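PDB 2HEK: hypothetical protein from Aquifex aeolicus, which is of unknown function but binds zinc at an HD-domain site and GDP at separate sites, and may, like its family, act as a dGTPase. Local coordinates for residues A[201-206]-A[325-330]; A[187-190]-A[195-198]; A[114-119]-A[247-252]. All coordinates share one frame; numbering follows the deposited sequence.

In the fold
Contacts 1 and 2 are neighbours, their centres about 8 Å apart, and both reach one mixed sheet. Strand 195-199 pairs with strand 189-192 in contact 2 and runs parallel to strand 326-329 of contact 1. Leu328 N lies 2.8 Å from Val198 O, a probable hydrogen bond between the two contacts. Contact 3 lies across the chain's centre from contact 1, their centres about 42 Å apart, and its centre is about 36 Å from that of contact 2. Contacts 1 and 2 are remote from the GDP and zinc sites, whereas the side chain of Thr116 in contact 3 is about 11 Å from that of Gln29, a GDP-binding residue.

Contact 1. Residues A[201-206]-A[325-330]; sequences SGLRAL and IYVLSS
The opening turn of helix 203-221 rests Leu203 and Leu206 on Val327 of strand 326-329 and on Ile325 just ahead of that strand. The helix is reached by a short turn from strand 195-199, the parallel neighbour of 326-329, and so lies against the sheet just left. Val327 CG2 is the common meeting point: Leu203 CD1 reaches it at 4.0 Å and Leu206 CD2 at 4.1 Å. The Leu203 side chain crosses that of Val327 at about a right angle. Leu206 and Ile325 instead slide past each other in opposite directions, Leu206 CD1 standing 4.1 Å from Ile325 CD1. With its CG anti to the backbone N (chi1 174°), Leu206 turns CD1 to Ile325 and CD2 to both Ile325 and Val327. Three positions apart, about one helical turn, the leucines share one side, while the alternation of extended residues turns Ile325 and Val327 toward the helix and Tyr326 away. Gly202 is the N-cap, and its O accepts the first-turn bond from Leu206 N at 2.9 Å. Phe158 and Ala336 also pack on Leu206. Branched aliphatic side chains suit this buried spot: no hydrogen bond spans the contact, and cohesion comes from hydrophobic burial and methyl contact.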
loop_
_atom_site.group_PDB
_atom_site.type_symbol
_atom_site.label_atom_id
_atom_site.label_comp_id
_atom_site.label_asym_id
_atom_site.label_seq_id
_atom_site.Cartn_x
_atom_site.Cartn_y
_atom_site.Cartn_z
ATOM N N SER A 201 24.821 -0.565 -5.869
ATOM C CA SER A 201 23.644 0.301 -5.728
ATOM C C SER A 201 22.422 -0.470 -5.186
ATOM O O SER A 201 21.391 0.126 -4.844
ATOM C CB SER A 201 23.297 0.950 -7.064
ATOM O OG SER A 201 22.954 -0.035 -8.038
ATOM N N GLY A 202 22.536 -1.793 -5.128
ATOM C CA GLY A 202 21.476 -2.618 -4.587
ATOM C C GLY A 202 21.774 -3.224 -3.235
ATOM O O GLY A 202 21.069 -4.159 -2.815
ATOM N N LEU A 203 22.804 -2.722 -2.543
ATOM C CA LEU A 203 23.160 -3.278 -1.222
ATOM C C LEU A 203 22.028 -3.215 -0.196
ATOM O O LEU A 203 21.798 -4.190 0.539
ATOM C CB LEU A 203 24.394 -2.616 -0.645
ATOM C CG LEU A 203 25.125 -3.433 0.433
ATOM C CD1 LEU A 203 25.313 -4.919 0.070
ATOM C CD2 LEU A 203 26.507 -2.800 0.710
ATOM N N ARG A 204 21.340 -2.077 -0.146
ATOM C CA ARG A 204 20.174 -1.897 0.722
ATOM C C ARG A 204 19.026 -2.829 0.343
ATOM O O ARG A 204 18.412 -3.443 1.212
ATOM C CB ARG A 204 19.676 -0.455 0.658
ATOM C CG ARG A 204 20.733 0.610 0.975
ATOM C CD ARG A 204 21.013 0.717 2.448
ATOM N NE ARG A 204 22.079 -0.152 2.918
ATOM C CZ ARG A 204 23.370 0.168 2.856
ATOM N NH1 ARG A 204 23.738 1.328 2.315
ATOM N NH2 ARG A 204 24.294 -0.671 3.321
ATOM N N ALA A 205 18.720 -2.923 -0.953
ATOM C CA ALA A 205 17.691 -3.864 -1.417
ATOM C C ALA A 205 18.042 -5.295 -1.029
ATOM O O ALA A 205 17.150 -6.086 -0.720
ATOM C CB ALA A 205 17.472 -3.755 -2.932
ATOM N N LEU A 206 19.324 -5.659 -1.067
ATOM C CA LEU A 206 19.728 -7.027 -0.641
ATOM C C LEU A 206 19.533 -7.235 0.867
ATOM O O LEU A 206 19.016 -8.259 1.299
ATOM C CB LEU A 206 21.201 -7.310 -1.016
ATOM C CG LEU A 206 21.814 -8.634 -0.527
ATOM C CD1 LEU A 206 21.092 -9.870 -1.095
ATOM C CD2 LEU A 206 23.346 -8.685 -0.794
ATOM N N ILE A 325 27.016 -14.793 -1.306
ATOM C CA ILE A 325 26.413 -13.821 -2.207
ATOM C C ILE A 325 27.418 -12.741 -2.588
ATOM O O ILE A 325 28.053 -12.158 -1.720
ATOM C CB ILE A 325 25.132 -13.128 -1.614
ATOM C CG1 ILE A 325 24.047 -14.182 -1.290
ATOM C CG2 ILE A 325 24.614 -12.072 -2.628
ATOM C CD1 ILE A 325 22.807 -13.598 -0.524
ATOM N N TYR A 326 27.507 -12.465 -3.888
ATOM C CA TYR A 326 28.444 -11.472 -4.402
ATOM C C TYR A 326 27.824 -10.136 -4.754
ATOM O O TYR A 326 26.698 -10.052 -5.247
ATOM C CB TYR A 326 29.173 -12.026 -5.620
ATOM C CG TYR A 326 30.058 -13.194 -5.293
ATOM C CD1 TYR A 326 29.642 -14.491 -5.548
ATOM C CD2 TYR A 326 31.305 -12.999 -4.715
ATOM C CE1 TYR A 326 30.446 -15.568 -5.245
ATOM C CE2 TYR A 326 32.126 -14.067 -4.414
ATOM C CZ TYR A 326 31.690 -15.344 -4.677
ATOM O OH TYR A 326 32.504 -16.412 -4.375
ATOM N N VAL A 327 28.586 -9.099 -4.470
ATOM C CA VAL A 327 28.212 -7.744 -4.741
ATOM C C VAL A 327 29.315 -7.172 -5.622
ATOM O O VAL A 327 30.490 -7.295 -5.290
ATOM C CB VAL A 327 28.088 -6.927 -3.434
ATOM C CG1 VAL A 327 27.920 -5.453 -3.755
ATOM C CG2 VAL A 327 26.875 -7.446 -2.582
ATOM N N LEU A 328 28.934 -6.562 -6.741
ATOM C CA LEU A 328 29.900 -5.932 -7.635
ATOM C C LEU A 328 30.160 -4.512 -7.194
ATOM O O LEU A 328 29.281 -3.655 -7.272
ATOM C CB LEU A 328 29.421 -5.969 -9.091
ATOM C CG LEU A 328 30.354 -5.393 -10.166
ATOM C CD1 LEU A 328 31.599 -6.258 -10.373
ATOM C CD2 LEU A 328 29.605 -5.257 -11.445
ATOM N N SER A 329 31.380 -4.284 -6.717
ATOM C CA SER A 329 31.833 -2.978 -6.255
ATOM C C SER A 329 32.606 -2.245 -7.349
ATOM O O SER A 329 32.859 -2.803 -8.420
ATOM C CB SER A 329 32.741 -3.154 -5.043
ATOM O OG SER A 329 33.256 -1.898 -4.626
ATOM N N SER A 330 32.982 -0.997 -7.083
ATOM C CA SER A 330 33.887 -0.278 -7.986
ATOM C C SER A 330 35.284 -0.935 -8.009
ATOM O O SER A 330 35.992 -0.870 -9.016
ATOM C CB SER A 330 33.959 1.217 -7.642
ATOM O OG SER A 330 34.103 1.428 -6.246
#

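Contact 2. Residues A[187-190]-A[195-198]; sequences STLR and KVVV
A chi1 of -57° places Val197 CG2 between its backbone N and carbonyl carbon, where it meets Arg190 CB at 3.8 Å across a beta hairpin. A bend at chi2 (-73°) folds the rest of Arg190 back along its own strand. There NH1 donates to Ser187 O at 3.2 Å, in the guanidinium plane, and to Leu189 O at 3.0 Å, from above that carbonyl's plane. Arg190 and Val197 form an antiparallel hydrogen-bonded pair: Arg190 N gives to Val197 O at 2.8 Å, and Val197 N returns a nearly straight bond (174°) to Arg190 O at 2.7 Å. Leu189 and Val198, next along, form a non-hydrogen-bonded pair on the other face, Leu189 CD2 to Val198 CG2 at 4.0 Å. Phe158 covers both. Thr188 OG1, bonded to Leu185 O, sits 3.6 Å from Val198 CG1. An alanine in place of Arg190 has no guanidinium, so the carbonyls of Ser187 and Leu189 would lack that donor and the tie between helix end and strand would probably weaken. Beta-branched valines suit the extended chain, and the chemistry divides: backbone bonds fix the register, aliphatic groups fill the Leu189 face, and the guanidinium bonds back to helix end and strand.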
loop_
_atom_site.group_PDB
_atom_site.type_symbol
_atom_site.label_atom_id
_atom_site.label_comp_id
_atom_site.label_asym_id
_atom_site.label_seq_id
_atom_site.Cartn_x
_atom_site.Cartn_y
_atom_site.Cartn_z
ATOM N N SER A 187 16.266 -4.907 -10.345
ATOM C CA SER A 187 16.920 -3.918 -11.228
ATOM C C SER A 187 18.427 -3.760 -10.983
ATOM O O SER A 187 19.168 -3.326 -11.881
ATOM C CB SER A 187 16.225 -2.543 -11.157
ATOM O OG SER A 187 16.604 -1.877 -9.967
ATOM N N THR A 188 18.880 -4.095 -9.781
ATOM C CA THR A 188 20.296 -3.975 -9.430
ATOM C C THR A 188 21.098 -5.265 -9.625
ATOM O O THR A 188 22.280 -5.308 -9.267
ATOM C CB THR A 188 20.506 -3.482 -7.973
ATOM O OG1 THR A 188 20.016 -4.466 -7.035
ATOM C CG2 THR A 188 19.803 -2.189 -7.780
ATOM N N LEU A 189 20.487 -6.303 -10.195
ATOM C CA LEU A 189 21.196 -7.571 -10.364
ATOM C C LEU A 189 22.081 -7.405 -11.582
ATOM O O LEU A 189 21.740 -6.645 -12.478
ATOM C CB LEU A 189 20.246 -8.768 -10.580
ATOM C CG LEU A 189 19.299 -9.106 -9.406
ATOM C CD1 LEU A 189 18.398 -10.324 -9.708
ATOM C CD2 LEU A 189 20.096 -9.267 -8.082
ATOM N N ARG A 190 23.214 -8.102 -11.590
ATOM C CA ARG A 190 24.131 -8.099 -12.739
ATOM C C ARG A 190 24.609 -9.526 -12.945
ATOM O O ARG A 190 24.624 -10.304 -12.002
ATOM C CB ARG A 190 25.364 -7.228 -12.455
ATOM C CG ARG A 190 25.072 -5.784 -12.096
ATOM C CD ARG A 190 24.631 -4.967 -13.284
ATOM N NE ARG A 190 24.511 -3.547 -12.944
ATOM C CZ ARG A 190 23.353 -2.973 -12.598
ATOM N NH1 ARG A 190 22.227 -3.698 -12.546
ATOM N NH2 ARG A 190 23.308 -1.684 -12.293
ATOM N N LYS A 195 28.061 -15.362 -12.898
ATOM C CA LYS A 195 27.202 -15.478 -11.712
ATOM C C LYS A 195 26.172 -14.359 -11.734
ATOM O O LYS A 195 26.433 -13.283 -12.302
ATOM C CB LYS A 195 28.005 -15.355 -10.418
ATOM C CG LYS A 195 29.053 -16.418 -10.177
ATOM C CD LYS A 195 29.977 -15.979 -9.039
ATOM C CE LYS A 195 31.442 -16.367 -9.306
ATOM N NZ LYS A 195 31.664 -17.853 -9.350
ATOM N N VAL A 196 25.012 -14.604 -11.112
ATOM C CA VAL A 196 24.066 -13.528 -10.782
ATOM C C VAL A 196 24.594 -12.845 -9.523
ATOM O O VAL A 196 24.775 -13.483 -8.487
ATOM C CB VAL A 196 22.618 -14.058 -10.538
ATOM C CG1 VAL A 196 21.655 -12.885 -10.161
ATOM C CG2 VAL A 196 22.088 -14.788 -11.777
ATOM N N VAL A 197 24.890 -11.558 -9.616
ATOM C CA VAL A 197 25.447 -10.827 -8.462
ATOM C C VAL A 197 24.602 -9.577 -8.226
ATOM O O VAL A 197 23.772 -9.258 -9.064
ATOM C CB VAL A 197 26.964 -10.421 -8.699
ATOM C CG1 VAL A 197 27.818 -11.653 -8.995
ATOM C CG2 VAL A 197 27.107 -9.431 -9.833
ATOM N N VAL A 198 24.843 -8.841 -7.136
ATOM C CA VAL A 198 24.116 -7.590 -6.907
ATOM C C VAL A 198 25.078 -6.413 -7.101
ATOM O O VAL A 198 26.155 -6.417 -6.534
ATOM C CB VAL A 198 23.522 -7.522 -5.458
ATOM C CG1 VAL A 198 22.604 -6.273 -5.264
ATOM C CG2 VAL A 198 22.748 -8.808 -5.119
#

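Contact 3. Residues A[114-119]-A[247-252]; sequences KETEIY and TDINNF
Ile249, in the segment 247-252 that leads into helix 250-253, packs against the junction between helices 108-115 and 117-123, joining the HD-associated region to the HD domain. Its CG2 lies 4.2 Å from Thr116 CG2, the two side chains crossing at about a right angle, and 4.0 Å from Glu115 O. Glu115 arrives obliquely, its chain extended beyond CG, and sets OE1 3.8 Å from Ile249 CB. An isoleucine fits here because its CG2 branch meets the methyl of Thr116, and Phe108, Arg111 and Val112 of helix 108-115 also pack on it. In the next shell, Arg111 forms a salt bridge with Glu115 OE1, which probably steadies the carboxylate beside an apolar neighbour. Thr116 is the N-cap of helix 117-123, suited by having both a methyl and a hydroxyl: OG1 accepts a weak bond from Ile118 N at 3.3 Å and is also hydrogen-bonded to Val112 O. Asp248 does similar work, OD1 taking a weak bond from Asn250 N at 3.5 Å. No direct hydrogen bond joins the segments; one water bridges them, donating to Glu115 OE1 at 3.2 Å and accepting from Ile249 N at 3.3 Å.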
loop_
_atom_site.group_PDB
_atom_site.type_symbol
_atom_site.label_atom_id
_atom_site.label_comp_id
_atom_site.label_asym_id
_atom_site.label_seq_id
_atom_site.Cartn_x
_atom_site.Cartn_y
_atom_site.Cartn_z
ATOM N N LYS A 114 8.843 -35.735 -18.166
ATOM C CA LYS A 114 9.215 -36.718 -19.186
ATOM C C LYS A 114 8.150 -37.772 -19.473
ATOM O O LYS A 114 8.069 -38.267 -20.611
ATOM C CB LYS A 114 10.532 -37.375 -18.805
ATOM C CG LYS A 114 11.733 -36.438 -19.047
ATOM C CD LYS A 114 13.043 -37.096 -18.619
ATOM C CE LYS A 114 14.240 -36.249 -19.054
ATOM N NZ LYS A 114 15.554 -36.862 -18.616
ATOM N N GLU A 115 7.325 -38.089 -18.469
ATOM C CA GLU A 115 6.371 -39.200 -18.542
ATOM C C GLU A 115 4.895 -38.805 -18.736
ATOM O O GLU A 115 4.013 -39.674 -18.669
ATOM C CB GLU A 115 6.518 -40.113 -17.307
ATOM C CG GLU A 115 7.949 -40.664 -17.064
ATOM C CD GLU A 115 8.105 -41.440 -15.754
ATOM O OE1 GLU A 115 7.126 -42.030 -15.236
ATOM O OE2 GLU A 115 9.233 -41.473 -15.227
ATOM N N THR A 116 4.612 -37.518 -18.978
ATOM C CA THR A 116 3.231 -37.075 -19.204
ATOM C C THR A 116 3.159 -36.256 -20.487
ATOM O O THR A 116 4.188 -36.058 -21.150
ATOM C CB THR A 116 2.721 -36.197 -18.018
ATOM O OG1 THR A 116 3.488 -34.991 -17.971
ATOM C CG2 THR A 116 2.827 -36.947 -16.673
ATOM N N GLU A 117 1.974 -35.728 -20.819
ATOM C CA GLU A 117 1.800 -34.830 -21.973
ATOM C C GLU A 117 2.736 -33.628 -21.958
ATOM O O GLU A 117 2.966 -33.028 -22.998
ATOM C CB GLU A 117 0.332 -34.357 -22.118
ATOM C CG GLU A 117 -0.281 -33.752 -20.835
ATOM C CD GLU A 117 -1.714 -33.178 -21.019
ATOM O OE1 GLU A 117 -2.008 -32.612 -22.119
ATOM O OE2 GLU A 117 -2.540 -33.288 -20.063
ATOM N N ILE A 118 3.257 -33.240 -20.782
ATOM C CA ILE A 118 4.222 -32.120 -20.725
ATOM C C ILE A 118 5.346 -32.322 -21.753
ATOM O O ILE A 118 5.704 -31.407 -22.477
ATOM C CB ILE A 118 4.832 -31.923 -19.301
ATOM C CG1 ILE A 118 3.743 -31.579 -18.274
ATOM C CG2 ILE A 118 5.951 -30.869 -19.296
ATOM C CD1 ILE A 118 3.046 -30.290 -18.548
ATOM N N TYR A 119 5.901 -33.527 -21.837
ATOM C CA TYR A 119 7.010 -33.742 -22.790
ATOM C C TYR A 119 6.624 -33.393 -24.242
ATOM O O TYR A 119 7.326 -32.621 -24.954
ATOM C CB TYR A 119 7.513 -35.196 -22.705
ATOM C CG TYR A 119 8.857 -35.318 -23.395
ATOM C CD1 TYR A 119 10.021 -34.806 -22.796
ATOM C CD2 TYR A 119 8.960 -35.897 -24.659
ATOM C CE1 TYR A 119 11.274 -34.892 -23.430
ATOM C CE2 TYR A 119 10.211 -35.997 -25.316
ATOM C CZ TYR A 119 11.350 -35.483 -24.686
ATOM O OH TYR A 119 12.560 -35.532 -25.314
ATOM N N THR A 247 5.763 -46.469 -9.545
ATOM C CA THR A 247 6.208 -46.800 -10.900
ATOM C C THR A 247 5.257 -46.216 -11.952
ATOM O O THR A 247 5.713 -45.719 -12.982
ATOM C CB THR A 247 6.485 -48.331 -11.134
ATOM O OG1 THR A 247 5.306 -49.104 -10.884
ATOM C CG2 THR A 247 7.628 -48.824 -10.231
ATOM N N ASP A 248 3.951 -46.264 -11.687
ATOM C CA ASP A 248 2.974 -45.529 -12.504
ATOM C C ASP A 248 2.868 -44.063 -12.000
ATOM O O ASP A 248 2.492 -43.827 -10.845
ATOM C CB ASP A 248 1.603 -46.203 -12.447
ATOM C CG ASP A 248 0.614 -45.621 -13.449
ATOM O OD1 ASP A 248 1.017 -44.798 -14.303
ATOM O OD2 ASP A 248 -0.582 -45.990 -13.394
ATOM N N ILE A 249 3.208 -43.108 -12.871
ATOM C CA ILE A 249 3.255 -41.667 -12.521
ATOM C C ILE A 249 1.882 -41.103 -12.138
ATOM O O ILE A 249 1.795 -40.099 -11.419
ATOM C CB ILE A 249 3.928 -40.804 -13.645
ATOM C CG1 ILE A 249 4.300 -39.393 -13.150
ATOM C CG2 ILE A 249 3.058 -40.734 -14.901
ATOM C CD1 ILE A 249 5.442 -39.363 -12.199
ATOM N N ASN A 250 0.820 -41.755 -12.612
ATOM C CA ASN A 250 -0.541 -41.367 -12.276
ATOM C C ASN A 250 -0.863 -41.522 -10.796
ATOM O O ASN A 250 -1.746 -40.832 -10.281
ATOM C CB ASN A 250 -1.555 -42.130 -13.121
ATOM C CG ASN A 250 -1.495 -41.749 -14.577
ATOM O OD1 ASN A 250 -1.196 -40.598 -14.932
ATOM N ND2 ASN A 250 -1.768 -42.719 -15.446
ATOM N N ASN A 251 -0.148 -42.413 -10.113
ATOM C CA ASN A 251 -0.323 -42.573 -8.669
ATOM C C ASN A 251 0.315 -41.421 -7.901
ATOM O O ASN A 251 -0.051 -41.151 -6.759
ATOM C CB ASN A 251 0.243 -43.906 -8.180
ATOM C CG ASN A 251 -0.659 -45.084 -8.514
ATOM O OD1 ASN A 251 -1.885 -44.970 -8.497
ATOM N ND2 ASN A 251 -0.051 -46.223 -8.825
ATOM N N PHE A 252 1.301 -40.771 -8.512
ATOM C CA PHE A 252 1.803 -39.527 -7.949
ATOM C C PHE A 252 0.813 -38.409 -8.279
ATOM O O PHE A 252 0.388 -37.708 -7.386
ATOM C CB PHE A 252 3.203 -39.183 -8.452
ATOM C CG PHE A 252 3.607 -37.780 -8.134
ATOM C CD1 PHE A 252 4.058 -37.451 -6.861
ATOM C CD2 PHE A 252 3.475 -36.781 -9.082
ATOM C CE1 PHE A 252 4.397 -36.140 -6.545
ATOM C CE2 PHE A 252 3.805 -35.463 -8.772
ATOM C CZ PHE A 252 4.267 -35.147 -7.506
HETATM O O HOH W 1 4.494 -43.663 -15.830
#